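Local coordinates for protein teicoplanin pseudoaglycone deacetylases Orf2 (Actinoplanes teichomyceticus, PDB 3DFF) that acts as a zinc-dependent deacetylase on the teicoplanin pseudoaglycone, probably hydrolysing a linear amide bond during biosynthesis of the antibiotic, at residues 41-46 with 134-139; 61-66 with 97-102; 190-195 with 244-249. All coordinates share one frame; numbering follows the deposited sequence.

Contact 1: 41-46 with 134-139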
ATOM      1  N   TYR A  41       5.713   5.410  -5.498  1.00 17.88           N
ATOM      2  CA  TYR A  41       6.711   5.417  -4.424  1.00 18.33           C
ATOM      3  C   TYR A  41       6.244   4.474  -3.339  1.00 17.81           C
ATOM      4  O   TYR A  41       5.139   4.640  -2.825  1.00 18.04           O
ATOM      5  CB  TYR A  41       6.837   6.837  -3.866  1.00 19.20           C
ATOM      6  CG  TYR A  41       7.546   6.966  -2.525  1.00 19.90           C
ATOM      7  CD1 TYR A  41       8.883   6.573  -2.378  1.00 20.69           C
ATOM      8  CD2 TYR A  41       6.882   7.481  -1.415  1.00 19.09           C
ATOM      9  CE1 TYR A  41       9.535   6.691  -1.153  1.00 21.43           C
ATOM     10  CE2 TYR A  41       7.520   7.606  -0.168  1.00 19.73           C
ATOM     11  CZ  TYR A  41       8.857   7.205  -0.049  1.00 19.72           C
ATOM     12  OH  TYR A  41       9.502   7.322   1.162  1.00 19.39           O
ATOM     13  N   THR A  42       7.082   3.499  -2.984  1.00 16.77           N
ATOM     14  CA  THR A  42       6.749   2.599  -1.883  1.00 17.11           C
ATOM     15  C   THR A  42       7.556   2.997  -0.651  1.00 16.96           C
ATOM     16  O   THR A  42       8.781   3.042  -0.691  1.00 17.93           O
ATOM     17  CB  THR A  42       7.024   1.145  -2.255  1.00 17.32           C
ATOM     18  OG1 THR A  42       6.240   0.790  -3.410  1.00 17.22           O
ATOM     19  CG2 THR A  42       6.661   0.203  -1.077  1.00 17.09           C
ATOM     20  N   VAL A  43       6.842   3.288   0.431  1.00 15.88           N
ATOM     21  CA  VAL A  43       7.407   3.731   1.709  1.00 15.37           C
ATOM     22  C   VAL A  43       8.251   2.642   2.380  1.00 15.97           C
ATOM     23  O   VAL A  43       9.424   2.857   2.682  1.00 15.83           O
ATOM     24  CB  VAL A  43       6.287   4.197   2.664  1.00 15.34           C
ATOM     25  CG1 VAL A  43       6.839   4.663   4.026  1.00 16.22           C
ATOM     26  CG2 VAL A  43       5.485   5.316   2.003  1.00 14.28           C
ATOM     27  N   PHE A  44       7.650   1.476   2.619  1.00 16.17           N
ATOM     28  CA  PHE A  44       8.306   0.430   3.412  1.00 16.21           C
ATOM     29  C   PHE A  44       9.051  -0.562   2.532  1.00 17.14           C
ATOM     30  O   PHE A  44       8.826  -1.771   2.575  1.00 18.22           O
ATOM     31  CB  PHE A  44       7.298  -0.208   4.391  1.00 15.86           C
ATOM     32  CG  PHE A  44       6.834   0.752   5.438  1.00 15.44           C
ATOM     33  CD1 PHE A  44       7.645   1.042   6.541  1.00 16.43           C
ATOM     34  CD2 PHE A  44       5.623   1.433   5.296  1.00 16.96           C
ATOM     35  CE1 PHE A  44       7.248   1.979   7.524  1.00 17.60           C
ATOM     36  CE2 PHE A  44       5.214   2.378   6.274  1.00 16.52           C
ATOM     37  CZ  PHE A  44       6.047   2.659   7.387  1.00 17.88           C
ATOM     38  N   ALA A  45       9.950  -0.024   1.716  1.00 15.74           N
ATOM     39  CA  ALA A  45      10.776  -0.819   0.803  1.00 16.20           C
ATOM     40  C   ALA A  45      12.240  -0.792   1.247  1.00 16.56           C
ATOM     41  O   ALA A  45      13.109  -1.163   0.476  1.00 16.33           O
ATOM     42  CB  ALA A  45      10.638  -0.277  -0.635  1.00 16.63           C
ATOM     43  N   GLY A  46      12.479  -0.393   2.496  1.00 17.61           N
ATOM     44  CA  GLY A  46      13.845  -0.218   3.016  1.00 18.37           C
ATOM     45  C   GLY A  46      14.589  -1.531   3.109  1.00 18.95           C
ATOM     46  O   GLY A  46      14.023  -2.552   3.520  1.00 18.36           O
ATOM     47  N   GLY A 134       6.345  11.092  11.259  1.00 19.38           N
ATOM     48  CA  GLY A 134       7.060  12.338  10.953  1.00 20.16           C
ATOM     49  C   GLY A 134       8.163  12.148   9.927  1.00 20.00           C
ATOM     50  O   GLY A 134       8.305  12.940   8.988  1.00 21.15           O
ATOM     51  N   GLU A 135       8.953  11.091  10.092  1.00 19.36           N
ATOM     52  CA  GLU A 135      10.012  10.784   9.143  1.00 19.57           C
ATOM     53  C   GLU A 135       9.458  10.473   7.765  1.00 18.80           C
ATOM     54  O   GLU A 135       9.989  10.937   6.766  1.00 18.32           O
ATOM     55  CB  GLU A 135      10.855   9.612   9.636  1.00 20.73           C
ATOM     56  CG  GLU A 135      11.648   9.920  10.906  1.00 24.40           C
ATOM     57  CD  GLU A 135      12.965  10.608  10.644  1.00 32.91           C
ATOM     58  OE1 GLU A 135      13.412  10.644   9.473  1.00 36.06           O
ATOM     59  OE2 GLU A 135      13.569  11.107  11.620  1.00 37.53           O
ATOM     60  N   VAL A 136       8.395   9.669   7.703  1.00 17.31           N
ATOM     61  CA  VAL A 136       7.813   9.343   6.414  1.00 17.12           C
ATOM     62  C   VAL A 136       7.279  10.614   5.752  1.00 17.18           C
ATOM     63  O   VAL A 136       7.447  10.793   4.541  1.00 18.30           O
ATOM     64  CB  VAL A 136       6.694   8.292   6.552  1.00 16.87           C
ATOM     65  CG1 VAL A 136       6.063   7.994   5.192  1.00 15.88           C
ATOM     66  CG2 VAL A 136       7.272   6.996   7.140  1.00 15.03           C
ATOM     67  N   ALA A 137       6.622  11.461   6.545  1.00 18.22           N
ATOM     68  CA  ALA A 137       6.092  12.734   6.049  1.00 19.44           C
ATOM     69  C   ALA A 137       7.216  13.601   5.462  1.00 20.45           C
ATOM     70  O   ALA A 137       7.029  14.231   4.427  1.00 19.89           O
ATOM     71  CB  ALA A 137       5.371  13.461   7.145  1.00 19.58           C
ATOM     72  N   ASP A 138       8.381  13.599   6.115  1.00 20.37           N
ATOM     73  CA  ASP A 138       9.551  14.347   5.614  1.00 21.86           C
ATOM     74  C   ASP A 138       9.923  13.871   4.218  1.00 21.54           C
ATOM     75  O   ASP A 138      10.121  14.678   3.296  1.00 21.88           O
ATOM     76  CB  ASP A 138      10.768  14.175   6.538  1.00 22.49           C
ATOM     77  CG  ASP A 138      10.644  14.925   7.856  1.00 27.22           C
ATOM     78  OD1 ASP A 138       9.666  15.676   8.065  1.00 31.54           O
ATOM     79  OD2 ASP A 138      11.555  14.763   8.711  1.00 32.68           O
ATOM     80  N   ASP A 139      10.055  12.552   4.060  1.00 20.64           N
ATOM     81  CA  ASP A 139      10.415  11.964   2.778  1.00 20.79           C
ATOM     82  C   ASP A 139       9.369  12.235   1.695  1.00 20.63           C
ATOM     83  O   ASP A 139       9.715  12.524   0.548  1.00 21.56           O
ATOM     84  CB  ASP A 139      10.676  10.459   2.927  1.00 21.08           C
ATOM     85  CG  ASP A 139      12.042  10.170   3.512  1.00 21.68           C
ATOM     86  OD1 ASP A 139      12.600  11.048   4.193  1.00 21.91           O
ATOM     87  OD2 ASP A 139      12.565   9.074   3.267  1.00 21.97           O
TER
HETATM   88  O   HOH W   1      12.074   6.968   1.609  1.00 18.49           O

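Contact 2: 61-66 with 97-102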
ATOM      1  N   THR A  61       9.505 -17.602   4.624  1.00 19.79           N
ATOM      2  CA  THR A  61       9.094 -18.948   4.235  1.00 21.53           C
ATOM      3  C   THR A  61       7.735 -18.957   3.527  1.00 21.77           C
ATOM      4  O   THR A  61       7.565 -19.651   2.514  1.00 22.50           O
ATOM      5  CB  THR A  61       9.098 -19.888   5.461  1.00 21.64           C
ATOM      6  OG1 THR A  61      10.455 -20.026   5.927  1.00 22.86           O
ATOM      7  CG2 THR A  61       8.540 -21.260   5.091  1.00 23.97           C
ATOM      8  N   ILE A  62       6.785 -18.163   4.031  1.00 21.45           N
ATOM      9  CA  ILE A  62       5.457 -18.045   3.432  1.00 21.48           C
ATOM     10  C   ILE A  62       5.567 -17.424   2.029  1.00 21.54           C
ATOM     11  O   ILE A  62       4.789 -17.759   1.116  1.00 22.71           O
ATOM     12  CB  ILE A  62       4.521 -17.235   4.365  1.00 22.30           C
ATOM     13  CG1 ILE A  62       4.119 -18.117   5.558  1.00 23.75           C
ATOM     14  CG2 ILE A  62       3.293 -16.711   3.623  1.00 22.80           C
ATOM     15  CD1 ILE A  62       3.513 -17.333   6.715  1.00 26.61           C
ATOM     16  N   TRP A  63       6.568 -16.562   1.856  1.00 20.72           N
ATOM     17  CA  TRP A  63       6.828 -15.889   0.580  1.00 20.26           C
ATOM     18  C   TRP A  63       7.650 -16.739  -0.386  1.00 20.68           C
ATOM     19  O   TRP A  63       8.042 -16.264  -1.456  1.00 21.16           O
ATOM     20  CB  TRP A  63       7.555 -14.566   0.827  1.00 19.89           C
ATOM     21  CG  TRP A  63       6.723 -13.549   1.542  1.00 19.76           C
ATOM     22  CD1 TRP A  63       5.360 -13.502   1.622  1.00 20.47           C
ATOM     23  CD2 TRP A  63       7.208 -12.393   2.232  1.00 17.86           C
ATOM     24  NE1 TRP A  63       4.969 -12.397   2.339  1.00 20.86           N
ATOM     25  CE2 TRP A  63       6.086 -11.697   2.722  1.00 19.19           C
ATOM     26  CE3 TRP A  63       8.488 -11.878   2.476  1.00 19.40           C
ATOM     27  CZ2 TRP A  63       6.203 -10.513   3.450  1.00 19.71           C
ATOM     28  CZ3 TRP A  63       8.608 -10.718   3.199  1.00 19.90           C
ATOM     29  CH2 TRP A  63       7.468 -10.045   3.690  1.00 20.53           C
ATOM     30  N   GLY A  64       7.911 -17.990  -0.012  1.00 21.04           N
ATOM     31  CA  GLY A  64       8.654 -18.898  -0.891  1.00 21.31           C
ATOM     32  C   GLY A  64      10.148 -18.678  -0.938  1.00 21.92           C
ATOM     33  O   GLY A  64      10.808 -19.047  -1.925  1.00 22.55           O
ATOM     34  N   LEU A  65      10.689 -18.094   0.130  1.00 21.20           N
ATOM     35  CA  LEU A  65      12.103 -17.815   0.265  1.00 21.74           C
ATOM     36  C   LEU A  65      12.677 -18.606   1.423  1.00 21.72           C
ATOM     37  O   LEU A  65      11.942 -19.139   2.246  1.00 22.31           O
ATOM     38  CB  LEU A  65      12.337 -16.317   0.501  1.00 21.97           C
ATOM     39  CG  LEU A  65      11.772 -15.375  -0.569  1.00 23.71           C
ATOM     40  CD1 LEU A  65      11.950 -13.918  -0.164  1.00 26.40           C
ATOM     41  CD2 LEU A  65      12.421 -15.664  -1.924  1.00 25.81           C
ATOM     42  N   ALA A  66      13.991 -18.684   1.476  1.00 22.77           N
ATOM     43  CA  ALA A  66      14.675 -19.226   2.631  1.00 23.84           C
ATOM     44  C   ALA A  66      14.581 -18.195   3.770  1.00 24.62           C
ATOM     45  O   ALA A  66      14.435 -16.996   3.496  1.00 24.65           O
ATOM     46  CB  ALA A  66      16.108 -19.498   2.279  1.00 24.16           C
ATOM     47  N   ASP A  97       9.872  -2.406   6.725  1.00 16.73           N
ATOM     48  CA  ASP A  97       8.611  -3.090   6.983  1.00 17.99           C
ATOM     49  C   ASP A  97       8.487  -3.427   8.477  1.00 17.76           C
ATOM     50  O   ASP A  97       9.482  -3.718   9.123  1.00 17.55           O
ATOM     51  CB  ASP A  97       8.531  -4.381   6.185  1.00 18.63           C
ATOM     52  CG  ASP A  97       7.155  -5.018   6.287  1.00 22.07           C
ATOM     53  OD1 ASP A  97       6.785  -5.549   7.363  1.00 25.28           O
ATOM     54  OD2 ASP A  97       6.418  -4.932   5.315  1.00 27.46           O
ATOM     55  N   SER A  98       7.264  -3.424   8.991  1.00 18.22           N
ATOM     56  CA  SER A  98       6.998  -3.762  10.403  1.00 18.54           C
ATOM     57  C   SER A  98       7.706  -5.031  10.868  1.00 18.49           C
ATOM     58  O   SER A  98       8.098  -5.091  12.031  1.00 18.79           O
ATOM     59  CB  SER A  98       5.498  -3.879  10.662  1.00 19.37           C
ATOM     60  OG  SER A  98       4.933  -4.880   9.832  1.00 24.01           O
ATOM     61  N   ILE A  99       7.895  -6.029   9.994  1.00 17.24           N
ATOM     62  CA  ILE A  99       8.559  -7.272  10.444  1.00 17.92           C
ATOM     63  C   ILE A  99      10.054  -7.125  10.692  1.00 17.20           C
ATOM     64  O   ILE A  99      10.699  -8.042  11.225  1.00 18.12           O
ATOM     65  CB  ILE A  99       8.297  -8.480   9.515  1.00 17.93           C
ATOM     66  CG1 ILE A  99       8.770  -8.183   8.073  1.00 16.71           C
ATOM     67  CG2 ILE A  99       6.842  -8.867   9.568  1.00 18.88           C
ATOM     68  CD1 ILE A  99       8.814  -9.465   7.171  1.00 19.44           C
ATOM     69  N   TYR A 100      10.619  -5.983  10.308  1.00 16.46           N
ATOM     70  CA  TYR A 100      12.047  -5.782  10.481  1.00 16.73           C
ATOM     71  C   TYR A 100      12.367  -4.725  11.527  1.00 17.17           C
ATOM     72  O   TYR A 100      13.546  -4.549  11.852  1.00 18.64           O
ATOM     73  CB  TYR A 100      12.726  -5.380   9.158  1.00 17.94           C
ATOM     74  CG  TYR A 100      12.471  -6.336   8.010  1.00 16.01           C
ATOM     75  CD1 TYR A 100      12.803  -7.713   8.112  1.00 16.90           C
ATOM     76  CD2 TYR A 100      11.894  -5.883   6.823  1.00 17.87           C
ATOM     77  CE1 TYR A 100      12.572  -8.583   7.058  1.00 16.66           C
ATOM     78  CE2 TYR A 100      11.658  -6.765   5.755  1.00 17.94           C
ATOM     79  CZ  TYR A 100      11.995  -8.104   5.885  1.00 18.19           C
ATOM     80  OH  TYR A 100      11.735  -8.965   4.829  1.00 18.66           O
ATOM     81  N   ARG A 101      11.345  -4.012  12.011  1.00 17.97           N
ATOM     82  CA  ARG A 101      11.600  -2.884  12.910  1.00 18.13           C
ATOM     83  C   ARG A 101      11.794  -3.345  14.350  1.00 19.15           C
ATOM     84  O   ARG A 101      11.263  -4.367  14.766  1.00 18.33           O
ATOM     85  CB  ARG A 101      10.479  -1.838  12.850  1.00 17.84           C
ATOM     86  CG  ARG A 101      10.365  -1.153  11.475  1.00 18.57           C
ATOM     87  CD  ARG A 101       9.705   0.234  11.596  1.00 18.64           C
ATOM     88  NE  ARG A 101       8.331   0.245  12.106  1.00 19.13           N
ATOM     89  CZ  ARG A 101       7.258   0.010  11.355  1.00 19.11           C
ATOM     90  NH1 ARG A 101       7.395  -0.321  10.083  1.00 16.81           N
ATOM     91  NH2 ARG A 101       6.049   0.069  11.877  1.00 22.04           N
ATOM     92  N   LYS A 102      12.559  -2.550  15.104  1.00 19.58           N
ATOM     93  CA  LYS A 102      12.751  -2.756  16.533  1.00 21.01           C
ATOM     94  C   LYS A 102      12.140  -1.627  17.364  1.00 21.74           C
ATOM     95  O   LYS A 102      11.958  -0.508  16.863  1.00 22.24           O
ATOM     96  CB  LYS A 102      14.227  -2.840  16.854  1.00 21.50           C
ATOM     97  CG  LYS A 102      14.841  -4.163  16.440  1.00 23.75           C
ATOM     98  CD  LYS A 102      16.288  -4.225  16.854  1.00 26.94           C
ATOM     99  CE  LYS A 102      16.903  -5.563  16.509  1.00 27.96           C
ATOM    100  NZ  LYS A 102      18.343  -5.579  16.887  1.00 32.01           N
TER

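Contact 3: 190-195 with 244-249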
ATOM      1  N   TYR A 190      -7.889  -6.429   1.304  1.00 20.22           N
ATOM      2  CA  TYR A 190      -8.377  -6.183   2.678  0.70 21.59           C
ATOM      3  C   TYR A 190      -9.856  -5.850   2.744  1.00 21.28           C
ATOM      4  O   TYR A 190     -10.575  -6.289   3.639  1.00 21.41           O
ATOM      5  CB  TYR A 190      -7.665  -4.983   3.294  0.70 22.94           C
ATOM      6  CG  TYR A 190      -6.266  -5.205   3.797  0.70 25.28           C
ATOM      7  CD1 TYR A 190      -6.036  -5.810   5.033  0.70 26.30           C
ATOM      8  CD2 TYR A 190      -5.165  -4.751   3.064  0.70 26.98           C
ATOM      9  CE1 TYR A 190      -4.741  -5.979   5.518  0.70 27.57           C
ATOM     10  CE2 TYR A 190      -3.864  -4.910   3.542  0.70 28.06           C
ATOM     11  CZ  TYR A 190      -3.665  -5.519   4.769  0.70 27.27           C
ATOM     12  OH  TYR A 190      -2.388  -5.675   5.244  0.70 27.42           O
ATOM     13  N   ALA A 191     -10.303  -5.031   1.801  1.00 20.87           N
ATOM     14  CA  ALA A 191     -11.672  -4.505   1.842  1.00 21.16           C
ATOM     15  C   ALA A 191     -12.717  -5.599   1.625  1.00 21.91           C
ATOM     16  O   ALA A 191     -13.906  -5.390   1.888  1.00 22.06           O
ATOM     17  CB  ALA A 191     -11.841  -3.402   0.838  1.00 21.63           C
ATOM     18  N   VAL A 192     -12.284  -6.749   1.131  1.00 21.73           N
ATOM     19  CA  VAL A 192     -13.202  -7.873   0.905  1.00 23.37           C
ATOM     20  C   VAL A 192     -13.589  -8.479   2.263  1.00 24.36           C
ATOM     21  O   VAL A 192     -14.654  -9.103   2.404  1.00 23.97           O
ATOM     22  CB  VAL A 192     -12.579  -8.928  -0.076  1.00 22.91           C
ATOM     23  CG1 VAL A 192     -13.463 -10.182  -0.222  1.00 24.93           C
ATOM     24  CG2 VAL A 192     -12.347  -8.308  -1.444  1.00 24.70           C
ATOM     25  N   PHE A 193     -12.746  -8.258   3.267  1.00 25.55           N
ATOM     26  CA  PHE A 193     -12.936  -8.843   4.601  1.00 27.33           C
ATOM     27  C   PHE A 193     -13.178  -7.852   5.731  1.00 28.40           C
ATOM     28  O   PHE A 193     -13.292  -8.274   6.883  1.00 27.72           O
ATOM     29  CB  PHE A 193     -11.722  -9.679   5.012  1.00 28.91           C
ATOM     30  CG  PHE A 193     -11.236 -10.594   3.964  1.00 30.36           C
ATOM     31  CD1 PHE A 193     -11.877 -11.811   3.730  1.00 33.22           C
ATOM     32  CD2 PHE A 193     -10.126 -10.260   3.208  1.00 31.23           C
ATOM     33  CE1 PHE A 193     -11.422 -12.678   2.741  1.00 33.72           C
ATOM     34  CE2 PHE A 193      -9.663 -11.113   2.221  1.00 34.06           C
ATOM     35  CZ  PHE A 193     -10.312 -12.330   1.985  1.00 34.71           C
ATOM     36  N   LYS A 194     -13.231  -6.553   5.421  1.00 29.31           N
ATOM     37  CA  LYS A 194     -13.395  -5.510   6.453  1.00 30.49           C
ATOM     38  C   LYS A 194     -14.531  -4.545   6.138  1.00 31.30           C
ATOM     39  O   LYS A 194     -14.925  -4.405   4.976  1.00 32.36           O
ATOM     40  CB  LYS A 194     -12.085  -4.742   6.651  1.00 30.72           C
ATOM     41  CG  LYS A 194     -10.889  -5.605   6.991  1.00 31.30           C
ATOM     42  CD  LYS A 194     -10.952  -6.118   8.426  1.00 34.26           C
ATOM     43  CE  LYS A 194      -9.846  -7.112   8.703  1.00 36.63           C
ATOM     44  NZ  LYS A 194      -9.841  -7.472  10.153  1.00 38.24           N
ATOM     45  N   SER A 195     -15.057  -3.868   7.163  1.00 31.74           N
ATOM     46  CA  SER A 195     -16.258  -3.030   7.001  1.00 32.47           C
ATOM     47  C   SER A 195     -16.063  -1.899   5.998  1.00 32.49           C
ATOM     48  O   SER A 195     -17.006  -1.526   5.276  1.00 32.92           O
ATOM     49  CB  SER A 195     -16.720  -2.451   8.343  1.00 32.89           C
ATOM     50  OG  SER A 195     -15.826  -1.448   8.805  1.00 34.59           O
ATOM     51  N   PHE A 244      -8.386 -13.354  -7.822  1.00 24.89           N
ATOM     52  CA  PHE A 244      -8.942 -12.577  -8.927  1.00 24.86           C
ATOM     53  C   PHE A 244     -10.467 -12.672  -8.966  1.00 24.85           C
ATOM     54  O   PHE A 244     -11.144 -11.689  -9.270  1.00 23.96           O
ATOM     55  CB  PHE A 244      -8.271 -12.928 -10.256  1.00 25.12           C
ATOM     56  CG  PHE A 244      -6.803 -12.574 -10.287  1.00 25.52           C
ATOM     57  CD1 PHE A 244      -6.385 -11.300  -9.919  1.00 23.91           C
ATOM     58  CD2 PHE A 244      -5.844 -13.515 -10.636  1.00 27.95           C
ATOM     59  CE1 PHE A 244      -5.040 -10.953  -9.919  1.00 25.20           C
ATOM     60  CE2 PHE A 244      -4.486 -13.175 -10.645  1.00 28.14           C
ATOM     61  CZ  PHE A 244      -4.092 -11.884 -10.278  1.00 26.44           C
ATOM     62  N   ASP A 245     -11.006 -13.837  -8.611  1.00 25.36           N
ATOM     63  CA  ASP A 245     -12.466 -13.974  -8.483  1.00 25.11           C
ATOM     64  C   ASP A 245     -13.038 -13.033  -7.418  1.00 24.67           C
ATOM     65  O   ASP A 245     -14.067 -12.391  -7.629  1.00 24.11           O
ATOM     66  CB  ASP A 245     -12.849 -15.422  -8.172  1.00 26.46           C
ATOM     67  CG  ASP A 245     -12.725 -16.318  -9.373  1.00 27.49           C
ATOM     68  OD1 ASP A 245     -12.447 -15.813 -10.486  1.00 31.75           O
ATOM     69  OD2 ASP A 245     -12.914 -17.539  -9.210  1.00 32.36           O
ATOM     70  N   ARG A 246     -12.362 -12.962  -6.275  1.00 23.81           N
ATOM     71  CA  ARG A 246     -12.800 -12.100  -5.184  1.00 23.67           C
ATOM     72  C   ARG A 246     -12.675 -10.639  -5.554  1.00 22.67           C
ATOM     73  O   ARG A 246     -13.542  -9.847  -5.220  1.00 22.95           O
ATOM     74  CB  ARG A 246     -12.014 -12.413  -3.911  1.00 24.22           C
ATOM     75  CG  ARG A 246     -12.564 -13.621  -3.163  1.00 26.62           C
ATOM     76  CD  ARG A 246     -11.805 -13.859  -1.894  1.00 30.34           C
ATOM     77  NE  ARG A 246     -10.547 -14.547  -2.166  1.00 34.22           N
ATOM     78  CZ  ARG A 246      -9.340 -14.064  -1.888  1.00 35.04           C
ATOM     79  NH1 ARG A 246      -9.211 -12.880  -1.305  1.00 37.11           N
ATOM     80  NH2 ARG A 246      -8.264 -14.779  -2.176  1.00 35.21           N
ATOM     81  N   LEU A 247     -11.607 -10.291  -6.269  1.00 22.60           N
ATOM     82  CA  LEU A 247     -11.462  -8.917  -6.765  1.00 21.52           C
ATOM     83  C   LEU A 247     -12.537  -8.555  -7.797  1.00 20.87           C
ATOM     84  O   LEU A 247     -13.088  -7.463  -7.761  1.00 21.12           O
ATOM     85  CB  LEU A 247     -10.060  -8.697  -7.339  1.00 21.08           C
ATOM     86  CG  LEU A 247      -8.893  -8.814  -6.347  1.00 21.77           C
ATOM     87  CD1 LEU A 247      -7.598  -8.476  -7.081  1.00 22.04           C
ATOM     88  CD2 LEU A 247      -9.052  -7.919  -5.122  1.00 23.97           C
ATOM     89  N   ASP A 248     -12.834  -9.490  -8.697  1.00 21.79           N
ATOM     90  CA  ASP A 248     -13.878  -9.282  -9.709  1.00 21.98           C
ATOM     91  C   ASP A 248     -15.255  -9.110  -9.056  1.00 22.22           C
ATOM     92  O   ASP A 248     -16.022  -8.239  -9.460  1.00 22.62           O
ATOM     93  CB  ASP A 248     -13.912 -10.467 -10.672  1.00 22.46           C
ATOM     94  CG  ASP A 248     -12.881 -10.354 -11.798  1.00 22.54           C
ATOM     95  OD1 ASP A 248     -12.402  -9.237 -12.091  1.00 26.38           O
ATOM     96  OD2 ASP A 248     -12.575 -11.401 -12.414  1.00 28.14           O
ATOM     97  N   GLU A 249     -15.540  -9.944  -8.056  1.00 21.95           N
ATOM     98  CA  GLU A 249     -16.821  -9.914  -7.355  1.00 22.25           C
ATOM     99  C   GLU A 249     -16.972  -8.623  -6.565  1.00 21.91           C
ATOM    100  O   GLU A 249     -18.047  -8.022  -6.525  1.00 21.88           O
ATOM    101  CB  GLU A 249     -16.961 -11.130  -6.435  1.00 22.67           C
ATOM    102  CG  GLU A 249     -18.280 -11.197  -5.610  1.00 24.63           C
ATOM    103  CD  GLU A 249     -19.567 -11.026  -6.445  1.00 28.18           C
ATOM    104  OE1 GLU A 249     -19.533 -11.207  -7.686  1.00 28.12           O
ATOM    105  OE2 GLU A 249     -20.624 -10.710  -5.850  1.00 30.37           O
TER

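Contact 1: 41-46 with 134-139
Val-43 and Val-136 form the apolar half of this contact between the segment 41-46, which runs on from strand 37-42, and helix 126-147. Each valine holds CG1 anti to its own backbone N (chi1 180° and 178°), which turns these methyls at one another: CG1 of Val-43 lies 3.6 Å from CG1 of Val-136 and 3.9 Å from its CG2. The two side chains cross at about a right angle, and one methyl of Val-43 rests on both methyls of its partner. The same Val-43 CG1 sits 3.6 Å above the ring plane of Phe-44, toward the rim. Thr-167 and Phe-95 close round Val-43, and Ala-170 lies against Val-136.

The polar half is bridged by water. Tyr-41 OH is 2.6 Å from water 1, which lies in the plane of the ring at its edge; this water donates to Asp-139 OD2 at 2.7 Å. The hydroxyl and the carboxylate do not bond directly: OH stays 4.1 Å from OD2 and touches Asp-139 CB instead. Ring and carboxylate planes are 47° apart. Asp-139 OD2 also takes a salt bridge from Arg-94, whose guanidinium reaches Glu-135 as well.

The backbone of Val-43 bonds to Ser-14 of strand 9-14, and Phe-44 is the centre of an inverse gamma turn. Strand and helix of this Rossmann-like fold are thus joined by apolar packing beside a water bridge; the arginine probably stabilises the negative charge of Asp-139, and the water links the phenol oxygen to a carboxylate that it does not bond directly.

Contact 2: 61-66 with 97-102
Trp-63, at the Schellman-capped end of helix 54-62, meets Ile-99 and Tyr-100 of the loop that follows strand 89-92 and carries Asp-97, a zinc-binding residue of this protein whose zinc is absent from this chain. In the cap, Gly-64 takes the C-prime place with positive phi: its N bonds Thr-61 O, while Leu-65 N reaches back to His-60 O.

The backbones stay far apart, Trp-63 CA being 13.2 Å from Ile-99 CA, and the tryptophan side chain, its six-membered ring leading, bridges about half of the gap. Its CH2 lies 3.8 Å from Ile-99 CD1, with the two side chains coming from opposite directions and the methyl approaching the ring obliquely. Ile-99 places CG1 between its backbone N and carbonyl carbon (chi1 58°) and then runs extended, which carries CD1 out to the indole. The same CG1 lies 3.8 Å above the centre of the Tyr-100 ring. Tyr-100 OH comes to the indole edge, in its plane, 3.9 Å from Trp-63 CZ3; its hydrogen-bond partner is His-60 NE2.

Within the loop Asp-97 OD1 accepts from Ile-99 N at 2.9 Å through its anti lone pair, a nearly straight bond (170°) that makes an Asx turn. Arg-75 makes a cation-pi contact with Trp-63. A tetraethylene glycol, probably from the crystallisation liquor, lies about 4 Å from the Ile-99 side chain (nearest atoms) and may mark a pocket.

No hydrogen bond joins the segments, only apolar touch and a hydroxyl at a ring edge; the Asx turn ties the Asp-97 carboxylate to Ile-99 N and so probably helps to hold both that zinc-binding group and the loop that offers Ile-99 to the tryptophan.

Contact 3: 190-195 with 244-249
Phe-193 and Arg-246 are brought together by their torsions: Phe-193 CG stands anti to its carbonyl carbon (chi1 -46°), which swings the ring toward helix 243-254, and the Arg-246 chain, straight as far as CD, bends at chi3 (-80°) to lay the guanidinium beside it. NH1 then lies 3.5 Å from Phe-193 CZ and 4.0 Å from CE2. Because NH1 lies at the ring edge, near its plane, and not over its face, this is no cation-pi contact; the ring and guanidinium planes are 40° apart. The guanidinium itself meets CZ obliquely. A cation facing the C-H rim of an arene is probably not attracted electrostatically, and the approach looks like packing of a group held by other bonds.

Those bonds lie outside the two segments: NE bonds Asn-242 OD1, just before the helix, and NH2 bonds the carbonyl O of Leu-236 in helix 233-237. They probably do most to place the group.

Val-192 supplies the second touch. Its CG2 is 4.2 Å from Arg-246 O, and its CG1 is 4.4 Å from Arg-246 CD, a loose fit of a branched side chain against the helix and the aliphatic part of the arginine. Val-192 CB also lies over a face of the Phe-193 ring, toward the rim. The backbones come closest here, Val-192 CA lying 7.4 Å from Arg-246 CA. A bond of 3.0 Å from Phe-193 N to Tyr-190 O closes the turn that presents both residues.

Val-192 lies about 4 Å from His-250, side chain to side chain. This is surface packing of a helix on the loop after strand 182-185, next to Glu-186 and His-250, which bind a further zinc in another crystal form of this protein but carry none here.

Overall arrangement
Contacts 1 and 2 are buried, whereas contact 3 lies at the surface, on the opposite side of the chain's centre from contact 1. The first two touch through Phe-44, whose CE1 is 3.4 Å from Arg-101 NH1, and both lie in the GlcNAc-PI de-N-acetylase region. The three use different elements: strand 37-42 and its continuation with helix 126-147, the end of helix 54-62 with a loop, and a later loop with helix 243-254. Chemistry follows place: valines and a bridging water in contact 1, an aromatic-aliphatic cluster beside a metal-binding loop in contact 2, a ring edge against a guanidinium in contact 3. None has a direct hydrogen bond between its segments.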